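Local coordinates for protein alpha-toxin (Clostridium novyi, PDB 2VK9) that is a large clostridial toxin, represented here by its catalytic domain, which belongs to a family with the GT-A glycosyltransferase fold, at residues I363-L368 against I390-S395; N399-Q404 against P477-S482. All coordinates share one frame; numbering follows the deposited sequence.

Interaction 1: residues I363-L368 against I390-S395; sequences IKISQL and ISNNDS
Ile365 lays the end of its side chain over the end of the strand at Ile390 and Ser391. With CG1 anti to the backbone N (chi1 -175°), CD1 is carried onto the main chain of the strand end, where it lies 3.3 Å from Ile390 O, and the same methyl meets Ile390 CG2 at 3.9 Å. The side chains of Ile365 and Asn392 slide past each other in opposite directions, with Ile365 CG2 3.9 Å from Asn392 ND2. That amide is held by the chain that follows the N-terminal helices: its OD1 accepts from Ser97 N and its ND2 donates to Ile95 O. Ile363 adds a second apolar patch, meeting Ile390 tip to tip, with 3.8 Å between Ile363 CD1 and Ile390 CD1.

At the other end the contact passes to the backbone. Ser395 CA approaches Gln367 O at 3.3 Å in a CA-H...O contact, with 145° at the hydrogen. Asn392 to Ser395 form a type I turn, and Asn392 O takes Ser391 OG and Ser395 N on opposite faces of its carbonyl plane. Ser395 OG has its main partner in Glu369 O and also weakly caps Leu398 N. The loop residue Leu368 packs on Leu86 and Ile87 of helix 69-90, which places the contact beside the N-terminal helical region.

The arrangement is that of a strand-to-helix connection: the chain leaves strand 382-391 of the mixed sheet through a type I beta turn, Ser395 is the N-cap of helix 396-422, and the segment leading into edge strand 371-376 packs alongside.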
ATOM      1  N   ILE A 363      -7.216   4.726 -20.084  1.00 28.80           N
ATOM      2  CA  ILE A 363      -7.072   3.419 -19.444  1.00 27.85           C
ATOM      3  C   ILE A 363      -8.439   2.759 -19.265  1.00 27.82           C
ATOM      4  O   ILE A 363      -9.227   3.197 -18.430  1.00 27.61           O
ATOM      5  CB  ILE A 363      -6.369   3.546 -18.069  1.00 27.85           C
ATOM      6  CG1 ILE A 363      -5.023   4.272 -18.220  1.00 27.30           C
ATOM      7  CG2 ILE A 363      -6.214   2.172 -17.407  1.00 26.91           C
ATOM      8  CD1 ILE A 363      -4.471   4.857 -16.928  1.00 27.12           C
ATOM      9  N   LYS A 364      -8.717   1.710 -20.042  1.00 27.71           N
ATOM     10  CA  LYS A 364      -9.962   0.943 -19.865  1.00 28.09           C
ATOM     11  C   LYS A 364     -10.011   0.288 -18.481  1.00 27.53           C
ATOM     12  O   LYS A 364      -9.066  -0.370 -18.070  1.00 27.92           O
ATOM     13  CB  LYS A 364     -10.144  -0.145 -20.936  1.00 28.25           C
ATOM     14  CG  LYS A 364      -9.782   0.207 -22.360  1.00 29.97           C
ATOM     15  CD  LYS A 364     -10.812   1.069 -23.043  1.00 34.02           C
ATOM     16  CE  LYS A 364     -10.397   1.309 -24.510  1.00 37.15           C
ATOM     17  NZ  LYS A 364     -10.962   2.582 -25.095  1.00 38.72           N
ATOM     18  N   ILE A 365     -11.105   0.461 -17.764  1.00 27.23           N
ATOM     19  CA  ILE A 365     -11.206  -0.126 -16.439  1.00 27.38           C
ATOM     20  C   ILE A 365     -12.643  -0.495 -16.094  1.00 27.87           C
ATOM     21  O   ILE A 365     -13.565   0.300 -16.291  1.00 28.15           O
ATOM     22  CB  ILE A 365     -10.584   0.773 -15.341  1.00 27.02           C
ATOM     23  CG1 ILE A 365     -10.612   0.056 -13.994  1.00 27.28           C
ATOM     24  CG2 ILE A 365     -11.311   2.089 -15.239  1.00 26.21           C
ATOM     25  CD1 ILE A 365      -9.605   0.574 -12.990  1.00 27.46           C
ATOM     26  N   SER A 366     -12.823  -1.707 -15.584  1.00 28.14           N
ATOM     27  CA  SER A 366     -14.134  -2.174 -15.173  1.00 28.65           C
ATOM     28  C   SER A 366     -14.515  -1.519 -13.845  1.00 29.03           C
ATOM     29  O   SER A 366     -13.657  -1.333 -12.983  1.00 29.04           O
ATOM     30  CB  SER A 366     -14.129  -3.697 -15.036  1.00 28.34           C
ATOM     31  OG  SER A 366     -15.412  -4.167 -14.667  1.00 28.05           O
ATOM     32  N   GLN A 367     -15.792  -1.177 -13.683  1.00 29.36           N
ATOM     33  CA  GLN A 367     -16.277  -0.603 -12.425  1.00 30.33           C
ATOM     34  C   GLN A 367     -16.200  -1.580 -11.240  1.00 30.43           C
ATOM     35  O   GLN A 367     -16.460  -1.200 -10.099  1.00 30.67           O
ATOM     36  CB  GLN A 367     -17.702  -0.075 -12.577  1.00 30.44           C
ATOM     37  CG  GLN A 367     -18.746  -1.156 -12.751  1.00 33.29           C
ATOM     38  CD  GLN A 367     -20.169  -0.637 -12.577  1.00 38.34           C
ATOM     39  OE1 GLN A 367     -20.448   0.228 -11.714  1.00 40.28           O
ATOM     40  NE2 GLN A 367     -21.088  -1.168 -13.395  1.00 38.03           N
ATOM     41  N   LEU A 368     -15.845  -2.831 -11.522  1.00 30.50           N
ATOM     42  CA  LEU A 368     -15.725  -3.863 -10.504  1.00 30.33           C
ATOM     43  C   LEU A 368     -14.307  -3.954  -9.940  1.00 30.66           C
ATOM     44  O   LEU A 368     -14.126  -4.394  -8.805  1.00 30.91           O
ATOM     45  CB  LEU A 368     -16.125  -5.220 -11.085  1.00 30.25           C
ATOM     46  CG  LEU A 368     -17.573  -5.474 -11.544  1.00 29.80           C
ATOM     47  CD1 LEU A 368     -17.651  -6.778 -12.319  1.00 27.74           C
ATOM     48  CD2 LEU A 368     -18.557  -5.477 -10.377  1.00 28.61           C
ATOM     49  N   ILE A 390      -5.030   2.317 -10.042  1.00 21.09           N
ATOM     50  CA  ILE A 390      -5.981   2.956 -10.938  1.00 20.81           C
ATOM     51  C   ILE A 390      -7.374   2.523 -10.550  1.00 21.11           C
ATOM     52  O   ILE A 390      -7.646   1.331 -10.473  1.00 21.83           O
ATOM     53  CB  ILE A 390      -5.742   2.583 -12.405  1.00 20.63           C
ATOM     54  CG1 ILE A 390      -4.333   2.987 -12.844  1.00 20.28           C
ATOM     55  CG2 ILE A 390      -6.784   3.258 -13.289  1.00 19.96           C
ATOM     56  CD1 ILE A 390      -3.889   2.319 -14.118  1.00 19.49           C
ATOM     57  N   SER A 391      -8.252   3.488 -10.299  1.00 21.19           N
ATOM     58  CA  SER A 391      -9.636   3.204  -9.947  1.00 21.12           C
ATOM     59  C   SER A 391     -10.489   4.434 -10.133  1.00 21.01           C
ATOM     60  O   SER A 391     -10.046   5.527  -9.812  1.00 21.19           O
ATOM     61  CB  SER A 391      -9.723   2.789  -8.482  1.00 21.17           C
ATOM     62  OG  SER A 391     -11.073   2.778  -8.025  1.00 22.20           O
ATOM     63  N   ASN A 392     -11.708   4.255 -10.639  1.00 21.08           N
ATOM     64  CA  ASN A 392     -12.750   5.285 -10.536  1.00 21.30           C
ATOM     65  C   ASN A 392     -13.371   5.274  -9.143  1.00 21.79           C
ATOM     66  O   ASN A 392     -13.281   4.260  -8.453  1.00 21.98           O
ATOM     67  CB  ASN A 392     -13.792   5.118 -11.637  1.00 20.78           C
ATOM     68  CG  ASN A 392     -13.280   5.604 -12.969  1.00 20.15           C
ATOM     69  OD1 ASN A 392     -12.547   6.588 -13.021  1.00 22.12           O
ATOM     70  ND2 ASN A 392     -13.631   4.920 -14.045  1.00 16.95           N
ATOM     71  N   ASN A 393     -13.956   6.384  -8.694  1.00 22.46           N
ATOM     72  CA  ASN A 393     -14.397   6.418  -7.291  1.00 23.66           C
ATOM     73  C   ASN A 393     -15.586   5.519  -6.960  1.00 24.26           C
ATOM     74  O   ASN A 393     -15.812   5.183  -5.798  1.00 24.62           O
ATOM     75  CB  ASN A 393     -14.568   7.836  -6.728  1.00 23.92           C
ATOM     76  CG  ASN A 393     -15.555   8.676  -7.497  1.00 24.26           C
ATOM     77  OD1 ASN A 393     -16.694   8.288  -7.724  1.00 26.89           O
ATOM     78  ND2 ASN A 393     -15.129   9.858  -7.866  1.00 24.57           N
ATOM     79  N   ASP A 394     -16.326   5.122  -7.991  1.00 24.80           N
ATOM     80  CA  ASP A 394     -17.528   4.331  -7.812  1.00 25.29           C
ATOM     81  C   ASP A 394     -17.242   2.847  -7.995  1.00 25.50           C
ATOM     82  O   ASP A 394     -18.153   2.061  -8.269  1.00 26.10           O
ATOM     83  CB  ASP A 394     -18.638   4.818  -8.753  1.00 25.32           C
ATOM     84  CG  ASP A 394     -18.332   4.562 -10.235  1.00 26.12           C
ATOM     85  OD1 ASP A 394     -17.167   4.263 -10.594  1.00 26.28           O
ATOM     86  OD2 ASP A 394     -19.283   4.666 -11.049  1.00 26.65           O
ATOM     87  N   SER A 395     -15.978   2.473  -7.816  1.00 25.49           N
ATOM     88  CA  SER A 395     -15.525   1.092  -7.979  1.00 25.63           C
ATOM     89  C   SER A 395     -15.868   0.184  -6.798  1.00 25.75           C
ATOM     90  O   SER A 395     -15.745   0.569  -5.633  1.00 25.97           O
ATOM     91  CB  SER A 395     -14.018   1.056  -8.229  1.00 25.59           C
ATOM     92  OG  SER A 395     -13.512  -0.245  -8.023  1.00 26.24           O
TER

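Interaction 2: residues N399-Q404 against P477-S482; sequences NNLISQ and PNIYSS
Leu401 reaches from helix 399-404 to the ring of Tyr480 on helix 477-482. Its CB leads away from the helix with CG anti to the backbone N (chi1 -170°), and the two methyls fork at CG to meet different parts of the partner. CD1 sits over the centre of the aromatic face, 3.7 Å from the centroid and 6° off the ring normal, a CH-pi contact. The same methyl touches Ile479 on the other helix, with 3.9 Å from Leu401 CD1 to Ile479 CG1 and 3.7 Å to Ile479 O. CD2 lies farther along the ring, 3.6 Å from Tyr480 CE2, so the leucine crosses the tyrosine obliquely and bears on it with both branches.

The two helices are neither parallel nor antiparallel: their short axes run at 130° and come within 9.0 Å. This is helix-helix packing in the interior of the GT-A family catalytic domain. Tyr480 also touches Ile272 of helix 263-278 and Asn386 and Ile389 of strand 382-391, which sets the tyrosine side chain among helix 396-422, a third helix and the sheet.

One turn on from Leu401, Gln404 closes the other end of the contact. Its CG lies 3.8 Å from Ile479 O, and a bend at the CB-CG bond turns the amide across Ser482, with Gln404 NE2 3.5 Å from Ser482 CB. The polar end is secured by other residues: OE1 accepts from Arg408 NE, while NE2 donates to Thr494 O and Asp486 OD2. Ser482 OG is hydrogen-bonded to Asp496 O. Within helix 477-482, Ser481 OG donates to Asn478 O from above its carbonyl plane, and Ser482 N reaches that oxygen from the same face.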
ATOM      1  N   ASN A 399     -14.488   0.130  -2.797  1.00 27.27           N
ATOM      2  CA  ASN A 399     -15.317   0.056  -1.598  1.00 27.81           C
ATOM      3  C   ASN A 399     -14.891  -1.081  -0.687  1.00 27.45           C
ATOM      4  O   ASN A 399     -14.930  -0.931   0.534  1.00 27.76           O
ATOM      5  CB  ASN A 399     -16.806  -0.026  -1.931  1.00 28.32           C
ATOM      6  CG  ASN A 399     -17.389   1.331  -2.344  1.00 31.16           C
ATOM      7  OD1 ASN A 399     -18.168   1.417  -3.303  1.00 34.24           O
ATOM      8  ND2 ASN A 399     -17.006   2.403  -1.628  1.00 32.98           N
ATOM      9  N   ASN A 400     -14.459  -2.193  -1.282  1.00 26.71           N
ATOM     10  CA  ASN A 400     -13.910  -3.301  -0.522  1.00 26.47           C
ATOM     11  C   ASN A 400     -12.589  -2.957   0.143  1.00 26.46           C
ATOM     12  O   ASN A 400     -12.315  -3.414   1.255  1.00 26.69           O
ATOM     13  CB  ASN A 400     -13.718  -4.526  -1.404  1.00 26.65           C
ATOM     14  CG  ASN A 400     -15.019  -5.181  -1.789  1.00 26.81           C
ATOM     15  OD1 ASN A 400     -16.055  -5.021  -1.118  1.00 26.02           O
ATOM     16  ND2 ASN A 400     -14.978  -5.937  -2.883  1.00 26.89           N
ATOM     17  N   LEU A 401     -11.776  -2.160  -0.549  1.00 26.35           N
ATOM     18  CA  LEU A 401     -10.527  -1.637  -0.001  1.00 25.81           C
ATOM     19  C   LEU A 401     -10.752  -0.758   1.227  1.00 25.99           C
ATOM     20  O   LEU A 401     -10.072  -0.931   2.234  1.00 26.11           O
ATOM     21  CB  LEU A 401      -9.760  -0.868  -1.067  1.00 25.69           C
ATOM     22  CG  LEU A 401      -8.328  -0.435  -0.750  1.00 25.50           C
ATOM     23  CD1 LEU A 401      -7.440  -1.638  -0.503  1.00 24.85           C
ATOM     24  CD2 LEU A 401      -7.794   0.402  -1.902  1.00 25.18           C
ATOM     25  N   ILE A 402     -11.711   0.165   1.145  1.00 26.09           N
ATOM     26  CA  ILE A 402     -12.017   1.072   2.262  1.00 26.31           C
ATOM     27  C   ILE A 402     -12.578   0.274   3.422  1.00 27.10           C
ATOM     28  O   ILE A 402     -12.289   0.564   4.585  1.00 27.02           O
ATOM     29  CB  ILE A 402     -13.032   2.184   1.867  1.00 26.02           C
ATOM     30  CG1 ILE A 402     -12.413   3.157   0.860  1.00 25.08           C
ATOM     31  CG2 ILE A 402     -13.529   2.938   3.102  1.00 25.08           C
ATOM     32  CD1 ILE A 402     -13.417   3.817  -0.059  1.00 23.81           C
ATOM     33  N   SER A 403     -13.377  -0.738   3.080  1.00 27.97           N
ATOM     34  CA  SER A 403     -13.942  -1.672   4.041  1.00 28.73           C
ATOM     35  C   SER A 403     -12.835  -2.471   4.745  1.00 28.98           C
ATOM     36  O   SER A 403     -12.806  -2.530   5.975  1.00 28.71           O
ATOM     37  CB  SER A 403     -14.933  -2.596   3.338  1.00 28.88           C
ATOM     38  OG  SER A 403     -15.437  -3.573   4.227  1.00 30.44           O
ATOM     39  N   GLN A 404     -11.918  -3.052   3.966  1.00 29.48           N
ATOM     40  CA  GLN A 404     -10.747  -3.733   4.524  1.00 30.24           C
ATOM     41  C   GLN A 404     -10.002  -2.860   5.529  1.00 30.59           C
ATOM     42  O   GLN A 404      -9.764  -3.275   6.664  1.00 30.74           O
ATOM     43  CB  GLN A 404      -9.775  -4.157   3.429  1.00 30.15           C
ATOM     44  CG  GLN A 404     -10.139  -5.428   2.689  1.00 32.28           C
ATOM     45  CD  GLN A 404      -9.988  -6.707   3.515  1.00 34.67           C
ATOM     46  OE1 GLN A 404      -9.365  -6.720   4.586  1.00 35.31           O
ATOM     47  NE2 GLN A 404     -10.563  -7.797   3.007  1.00 35.23           N
ATOM     48  N   PRO A 477       0.097  -3.292   1.113  1.00 35.40           N
ATOM     49  CA  PRO A 477      -0.217  -4.272   0.066  1.00 35.18           C
ATOM     50  C   PRO A 477      -1.142  -5.425   0.465  1.00 34.83           C
ATOM     51  O   PRO A 477      -1.958  -5.848  -0.351  1.00 34.95           O
ATOM     52  CB  PRO A 477       1.159  -4.800  -0.334  1.00 35.18           C
ATOM     53  CG  PRO A 477       2.059  -3.651  -0.103  1.00 35.22           C
ATOM     54  CD  PRO A 477       1.527  -2.946   1.115  1.00 35.15           C
ATOM     55  N   ASN A 478      -1.036  -5.926   1.695  1.00 34.31           N
ATOM     56  CA  ASN A 478      -1.849  -7.078   2.105  1.00 33.65           C
ATOM     57  C   ASN A 478      -3.340  -6.786   2.098  1.00 32.95           C
ATOM     58  O   ASN A 478      -4.143  -7.662   1.800  1.00 33.19           O
ATOM     59  CB  ASN A 478      -1.416  -7.623   3.473  1.00 33.87           C
ATOM     60  CG  ASN A 478      -0.079  -8.391   3.425  1.00 34.32           C
ATOM     61  OD1 ASN A 478       0.534  -8.574   2.358  1.00 33.64           O
ATOM     62  ND2 ASN A 478       0.374  -8.843   4.599  1.00 34.58           N
ATOM     63  N   ILE A 479      -3.710  -5.551   2.409  1.00 32.18           N
ATOM     64  CA  ILE A 479      -5.119  -5.164   2.424  1.00 31.42           C
ATOM     65  C   ILE A 479      -5.668  -5.017   0.994  1.00 31.18           C
ATOM     66  O   ILE A 479      -6.878  -5.063   0.772  1.00 30.83           O
ATOM     67  CB  ILE A 479      -5.358  -3.873   3.266  1.00 31.21           C
ATOM     68  CG1 ILE A 479      -5.096  -2.608   2.426  1.00 31.33           C
ATOM     69  CG2 ILE A 479      -4.476  -3.880   4.503  1.00 30.21           C
ATOM     70  CD1 ILE A 479      -5.655  -1.323   3.016  1.00 31.30           C
ATOM     71  N   TYR A 480      -4.763  -4.845   0.034  1.00 31.08           N
ATOM     72  CA  TYR A 480      -5.132  -4.714  -1.373  1.00 31.12           C
ATOM     73  C   TYR A 480      -5.421  -6.075  -1.971  1.00 31.61           C
ATOM     74  O   TYR A 480      -6.403  -6.237  -2.704  1.00 31.54           O
ATOM     75  CB  TYR A 480      -4.043  -3.989  -2.178  1.00 30.69           C
ATOM     76  CG  TYR A 480      -3.993  -2.508  -1.901  1.00 29.89           C
ATOM     77  CD1 TYR A 480      -3.540  -2.031  -0.673  1.00 28.74           C
ATOM     78  CD2 TYR A 480      -4.400  -1.583  -2.852  1.00 28.87           C
ATOM     79  CE1 TYR A 480      -3.496  -0.695  -0.400  1.00 28.49           C
ATOM     80  CE2 TYR A 480      -4.350  -0.219  -2.580  1.00 28.74           C
ATOM     81  CZ  TYR A 480      -3.899   0.210  -1.348  1.00 28.42           C
ATOM     82  OH  TYR A 480      -3.843   1.545  -1.033  1.00 29.20           O
ATOM     83  N   SER A 481      -4.579  -7.053  -1.644  1.00 31.92           N
ATOM     84  CA  SER A 481      -4.794  -8.405  -2.124  1.00 32.89           C
ATOM     85  C   SER A 481      -5.982  -9.046  -1.432  1.00 33.18           C
ATOM     86  O   SER A 481      -6.597  -9.946  -1.993  1.00 33.80           O
ATOM     87  CB  SER A 481      -3.544  -9.270  -1.984  1.00 32.66           C
ATOM     88  OG  SER A 481      -3.014  -9.133  -0.696  1.00 34.27           O
ATOM     89  N   SER A 482      -6.322  -8.569  -0.240  1.00 33.38           N
ATOM     90  CA  SER A 482      -7.527  -9.038   0.434  1.00 33.93           C
ATOM     91  C   SER A 482      -8.795  -8.354  -0.082  1.00 34.46           C
ATOM     92  O   SER A 482      -9.861  -8.972  -0.133  1.00 34.64           O
ATOM     93  CB  SER A 482      -7.412  -8.893   1.955  1.00 33.98           C
ATOM     94  OG  SER A 482      -6.428  -9.767   2.487  1.00 33.76           O
TER

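Overall arrangement
Interactions 1 and 2 follow one another along the chain, the first closing at Ser395 before the second opens at Asn399. Their centres lie about 15 Å apart. Residues 390-395 lead from strand 382-391 into helix 396-422, whose early turns carry residues 399-404, so the helix that leaves interaction 1 supplies one side of interaction 2. Interaction 1 lies about 18 Å from the centre of the chain, on the side facing the N-terminal helices, whereas the centre of interaction 2 lies about 9 Å from it. The strand also links the two contacts: Ile390 at its end packs in interaction 1, while the preceding Ile389 touches Tyr480 of interaction 2.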